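Local coordinates for hyperosmolarity resistance protein Emb (Staphylococcus epidermidis, PDB 6GV5) that binds surface-immobilized fibronectin as a giant extracellular matrix binding protein and so mediates adherence of the bacterium, at residues Gln15-Gln26 against Ala50-Lys61. Residues are numbered along the deposited sequence; the frame is centred on the assembly and turned at random.
Sequences QITNFTGLTEPQ and AKFLNGKMEELK
The Phe19 ring and the Asn54 amide are stacked, their planes 20° apart, with ND2 over a ring face and Asn54 CG 3.6 Å from Phe19 CG. Gln15 O and Ile16 CA cover the opposite face, offset toward its rim. Leu22 CD1 sits at the ring edge, in plane. Lys51 CG approaches Phe19 CZ obliquely. This is the helical bundle of a GA module: the turn between helices 2-18 and 24-35 lies against helix 40-65.

Asn54 holds the turn by its side chain. With CG anti to the backbone N (chi1 -180°), OD1 reaches the turn and accepts from two successive amides. The bond from Leu22 N is 3.0 Å to Asn54 OD1 and lies in the carbonyl plane; the one from Gly21 N is weak and bent. Asn54 ND2 donates to a water that also accepts from Thr20 N and donates to Glu58 OE2. Gly21 comes close to the helix, its CA 3.6 Å from Glu58 CG.

Apolar side chains fill in beside these bonds: Leu22 CD2 meets Leu53 CD2 at 3.6 Å, and Ile16 CG1 touches Ala50 CB. Leu30 of helix 24-35 also packs on Leu22 and Ala50.

Thr23 and Gln26 form a capping box at the start of helix 24-35. Thr23 N donates to Gln26 OE1 in the carbonyl plane, on a lone pair. Met57, bent at chi2 and chi3, brings SD to Gln26 NE2, which gives it a weak bond and also bonds Thr105 O.

The extended Lys61 chain ends on two carbonyls: NZ is 3.1 Å from Thr20 O and 2.9 Å from Gly21 O, lying above the plane of the Gly21 carbonyl.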
loop_
_atom_site.group_PDB
_atom_site.type_symbol
_atom_site.label_atom_id
_atom_site.label_comp_id
_atom_site.label_asym_id
_atom_site.label_seq_id
_atom_site.Cartn_x
_atom_site.Cartn_y
_atom_site.Cartn_z
ATOM N N GLN A 15 3.057 15.169 7.389
ATOM C CA GLN A 15 3.654 14.457 6.266
ATOM C C GLN A 15 2.761 13.310 5.813
ATOM O O GLN A 15 2.559 13.104 4.609
ATOM C CB GLN A 15 5.036 13.923 6.645
ATOM C CG GLN A 15 6.066 14.999 6.936
ATOM C CD GLN A 15 7.481 14.451 6.994
ATOM O OE1 GLN A 15 7.900 13.696 6.117
ATOM N NE2 GLN A 15 8.222 14.828 8.029
ATOM N N ILE A 16 2.218 12.553 6.768
ATOM C CA ILE A 16 1.382 11.402 6.433
ATOM C C ILE A 16 0.128 11.855 5.706
ATOM O O ILE A 16 -0.350 11.185 4.780
ATOM C CB ILE A 16 1.041 10.610 7.709
ATOM C CG1 ILE A 16 2.279 9.856 8.203
ATOM C CG2 ILE A 16 -0.112 9.632 7.457
ATOM C CD1 ILE A 16 2.216 9.429 9.660
ATOM N N THR A 17 -0.425 12.999 6.111
ATOM C CA THR A 17 -1.618 13.516 5.451
ATOM C C THR A 17 -1.362 13.810 3.979
ATOM O O THR A 17 -2.282 13.705 3.161
ATOM C CB THR A 17 -2.106 14.776 6.169
ATOM O OG1 THR A 17 -2.381 14.466 7.541
ATOM C CG2 THR A 17 -3.361 15.317 5.508
ATOM N N ASN A 18 -0.121 14.169 3.625
ATOM C CA ASN A 18 0.196 14.483 2.236
ATOM C C ASN A 18 0.297 13.228 1.373
ATOM O O ASN A 18 0.118 13.304 0.153
ATOM C CB ASN A 18 1.517 15.249 2.146
ATOM C CG ASN A 18 1.371 16.709 2.501
ATOM O OD1 ASN A 18 0.338 17.322 2.240
ATOM N ND2 ASN A 18 2.416 17.282 3.092
ATOM N N PHE A 19 0.606 12.081 1.975
ATOM C CA PHE A 19 0.806 10.861 1.208
ATOM C C PHE A 19 -0.424 10.547 0.360
ATOM O O PHE A 19 -1.567 10.782 0.769
ATOM C CB PHE A 19 1.110 9.690 2.143
ATOM C CG PHE A 19 2.417 9.812 2.888
ATOM C CD1 PHE A 19 3.369 10.751 2.525
ATOM C CD2 PHE A 19 2.695 8.970 3.951
ATOM C CE1 PHE A 19 4.567 10.849 3.212
ATOM C CE2 PHE A 19 3.888 9.064 4.639
ATOM C CZ PHE A 19 4.824 10.004 4.271
ATOM N N THR A 20 -0.179 10.018 -0.842
ATOM C CA THR A 20 -1.244 9.617 -1.749
ATOM C C THR A 20 -1.361 8.108 -1.905
ATOM O O THR A 20 -2.406 7.627 -2.359
ATOM C CB THR A 20 -1.028 10.238 -3.136
ATOM O OG1 THR A 20 0.165 9.701 -3.720
ATOM C CG2 THR A 20 -0.896 11.749 -3.028
ATOM N N GLY A 21 -0.322 7.352 -1.544
ATOM C CA GLY A 21 -0.409 5.907 -1.640
ATOM C C GLY A 21 -1.291 5.325 -0.555
ATOM O O GLY A 21 -2.205 4.541 -0.827
ATOM N N LEU A 22 -1.040 5.714 0.690
ATOM C CA LEU A 22 -1.856 5.252 1.801
ATOM C C LEU A 22 -3.321 5.617 1.598
ATOM O O LEU A 22 -3.652 6.685 1.079
ATOM C CB LEU A 22 -1.366 5.869 3.108
ATOM C CG LEU A 22 0.082 5.567 3.507
ATOM C CD1 LEU A 22 0.432 6.346 4.782
ATOM C CD2 LEU A 22 0.272 4.080 3.699
ATOM N N THR A 23 -4.206 4.727 2.039
ATOM C CA THR A 23 -5.623 5.044 2.089
ATOM C C THR A 23 -5.921 5.848 3.349
ATOM O O THR A 23 -5.131 5.870 4.300
ATOM C CB THR A 23 -6.459 3.771 2.084
ATOM O OG1 THR A 23 -6.202 3.030 3.279
ATOM C CG2 THR A 23 -6.113 2.917 0.864
ATOM N N GLU A 24 -7.087 6.496 3.361
ATOM C CA GLU A 24 -7.456 7.291 4.531
ATOM C C GLU A 24 -7.542 6.444 5.793
ATOM O O GLU A 24 -7.058 6.900 6.844
ATOM C CB GLU A 24 -8.774 8.031 4.270
ATOM C CG GLU A 24 -8.750 8.884 3.006
ATOM N N PRO A 25 -8.115 5.241 5.779
ATOM C CA PRO A 25 -8.034 4.397 6.982
ATOM C C PRO A 25 -6.610 4.115 7.427
ATOM O O PRO A 25 -6.334 4.107 8.631
ATOM C CB PRO A 25 -8.773 3.116 6.558
ATOM C CG PRO A 25 -9.701 3.562 5.498
ATOM C CD PRO A 25 -8.985 4.650 4.743
ATOM N N GLN A 26 -5.690 3.887 6.482
ATOM C CA GLN A 26 -4.305 3.634 6.849
ATOM C C GLN A 26 -3.665 4.868 7.472
ATOM O O GLN A 26 -2.899 4.757 8.431
ATOM C CB GLN A 26 -3.503 3.204 5.618
ATOM C CG GLN A 26 -3.736 1.776 5.191
ATOM C CD GLN A 26 -3.039 1.466 3.889
ATOM O OE1 GLN A 26 -2.985 2.308 2.989
ATOM N NE2 GLN A 26 -2.490 0.260 3.783
ATOM N N ALA A 50 5.808 4.546 7.935
ATOM C CA ALA A 50 4.702 5.076 7.144
ATOM C C ALA A 50 5.159 5.437 5.736
ATOM O O ALA A 50 4.431 5.213 4.764
ATOM C CB ALA A 50 4.101 6.300 7.835
ATOM N N LYS A 51 6.357 6.012 5.606
ATOM C CA LYS A 51 6.847 6.375 4.285
ATOM C C LYS A 51 7.076 5.138 3.432
ATOM O O LYS A 51 6.806 5.145 2.223
ATOM C CB LYS A 51 8.140 7.188 4.411
ATOM C CG LYS A 51 7.902 8.623 4.831
ATOM C CD LYS A 51 9.201 9.409 4.936
ATOM C CE LYS A 51 8.936 10.829 5.423
ATOM N NZ LYS A 51 10.191 11.553 5.775
ATOM N N PHE A 52 7.584 4.066 4.037
ATOM C CA PHE A 52 7.812 2.842 3.279
ATOM C C PHE A 52 6.488 2.207 2.883
ATOM O O PHE A 52 6.295 1.806 1.726
ATOM C CB PHE A 52 8.656 1.868 4.094
ATOM C CG PHE A 52 8.887 0.552 3.403
ATOM C CD1 PHE A 52 9.712 0.475 2.296
ATOM C CD2 PHE A 52 8.278 -0.601 3.860
ATOM C CE1 PHE A 52 9.923 -0.732 1.654
ATOM C CE2 PHE A 52 8.488 -1.809 3.225
ATOM C CZ PHE A 52 9.312 -1.875 2.124
ATOM N N LEU A 53 5.556 2.123 3.833
ATOM C CA LEU A 53 4.227 1.610 3.528
ATOM C C LEU A 53 3.565 2.434 2.432
ATOM O O LEU A 53 2.901 1.884 1.543
ATOM C CB LEU A 53 3.373 1.612 4.794
ATOM C CG LEU A 53 1.968 1.028 4.658
ATOM C CD1 LEU A 53 2.022 -0.467 4.415
ATOM C CD2 LEU A 53 1.150 1.348 5.900
ATOM N N ASN A 54 3.753 3.753 2.461
ATOM C CA ASN A 54 3.173 4.595 1.426
ATOM C C ASN A 54 3.706 4.226 0.051
ATOM O O ASN A 54 2.947 4.167 -0.918
ATOM C CB ASN A 54 3.445 6.069 1.724
ATOM C CG ASN A 54 2.856 6.977 0.678
ATOM O OD1 ASN A 54 1.639 7.009 0.485
ATOM N ND2 ASN A 54 3.713 7.706 -0.021
ATOM N N GLY A 55 5.012 3.977 -0.062
ATOM C CA GLY A 55 5.563 3.582 -1.347
ATOM C C GLY A 55 5.009 2.258 -1.833
ATOM O O GLY A 55 4.751 2.078 -3.030
ATOM N N LYS A 56 4.806 1.316 -0.909
ATOM C CA LYS A 56 4.280 0.017 -1.302
ATOM C C LYS A 56 2.824 0.142 -1.724
ATOM O O LYS A 56 2.381 -0.527 -2.668
ATOM C CB LYS A 56 4.415 -0.977 -0.156
ATOM C CG LYS A 56 5.859 -1.389 0.119
ATOM C CD LYS A 56 6.423 -2.171 -1.055
ATOM C CE LYS A 56 7.867 -2.591 -0.816
ATOM N NZ LYS A 56 8.445 -3.252 -2.022
ATOM N N MET A 57 2.068 1.004 -1.040
ATOM C CA MET A 57 0.680 1.218 -1.421
ATOM C C MET A 57 0.582 1.910 -2.776
ATOM O O MET A 57 -0.331 1.631 -3.557
ATOM C CB MET A 57 -0.052 2.024 -0.353
ATOM C CG MET A 57 -0.392 1.208 0.874
ATOM S SD MET A 57 -1.435 -0.217 0.512
ATOM C CE MET A 57 -2.892 0.626 -0.088
ATOM N N GLU A 58 1.507 2.836 -3.073
ATOM C CA GLU A 58 1.588 3.393 -4.419
ATOM C C GLU A 58 1.805 2.285 -5.442
ATOM O O GLU A 58 1.149 2.257 -6.491
ATOM C CB GLU A 58 2.716 4.426 -4.504
ATOM C CG GLU A 58 2.427 5.726 -3.787
ATOM C CD GLU A 58 3.567 6.721 -3.908
ATOM O OE1 GLU A 58 4.689 6.298 -4.259
ATOM O OE2 GLU A 58 3.338 7.923 -3.655
ATOM N N GLU A 59 2.752 1.378 -5.162
ATOM C CA GLU A 59 3.010 0.266 -6.069
ATOM C C GLU A 59 1.776 -0.610 -6.231
ATOM O O GLU A 59 1.459 -1.053 -7.347
ATOM C CB GLU A 59 4.158 -0.588 -5.541
ATOM C CG GLU A 59 5.524 0.057 -5.522
ATOM C CD GLU A 59 6.588 -0.931 -5.080
ATOM O OE1 GLU A 59 6.492 -2.111 -5.482
ATOM O OE2 GLU A 59 7.501 -0.537 -4.323
ATOM N N LEU A 60 1.090 -0.896 -5.130
ATOM C CA LEU A 60 -0.104 -1.727 -5.204
ATOM C C LEU A 60 -1.203 -1.040 -6.002
ATOM O O LEU A 60 -1.863 -1.678 -6.835
ATOM C CB LEU A 60 -0.591 -2.063 -3.800
ATOM C CG LEU A 60 -1.866 -2.919 -3.760
ATOM C CD1 LEU A 60 -1.662 -4.309 -4.326
ATOM C CD2 LEU A 60 -2.367 -2.984 -2.321
ATOM N N LYS A 61 -1.412 0.261 -5.771
ATOM C CA LYS A 61 -2.458 0.975 -6.495
ATOM C C LYS A 61 -2.191 0.990 -7.994
ATOM O O LYS A 61 -3.128 0.903 -8.793
ATOM C CB LYS A 61 -2.586 2.401 -5.954
ATOM C CG LYS A 61 -3.362 2.469 -4.644
ATOM C CD LYS A 61 -3.403 3.879 -4.060
ATOM C CE LYS A 61 -4.473 4.002 -2.975
ATOM N NZ LYS A 61 -4.496 5.389 -2.386
HETATM O O HOH W 1 2.445 9.629 -1.804
#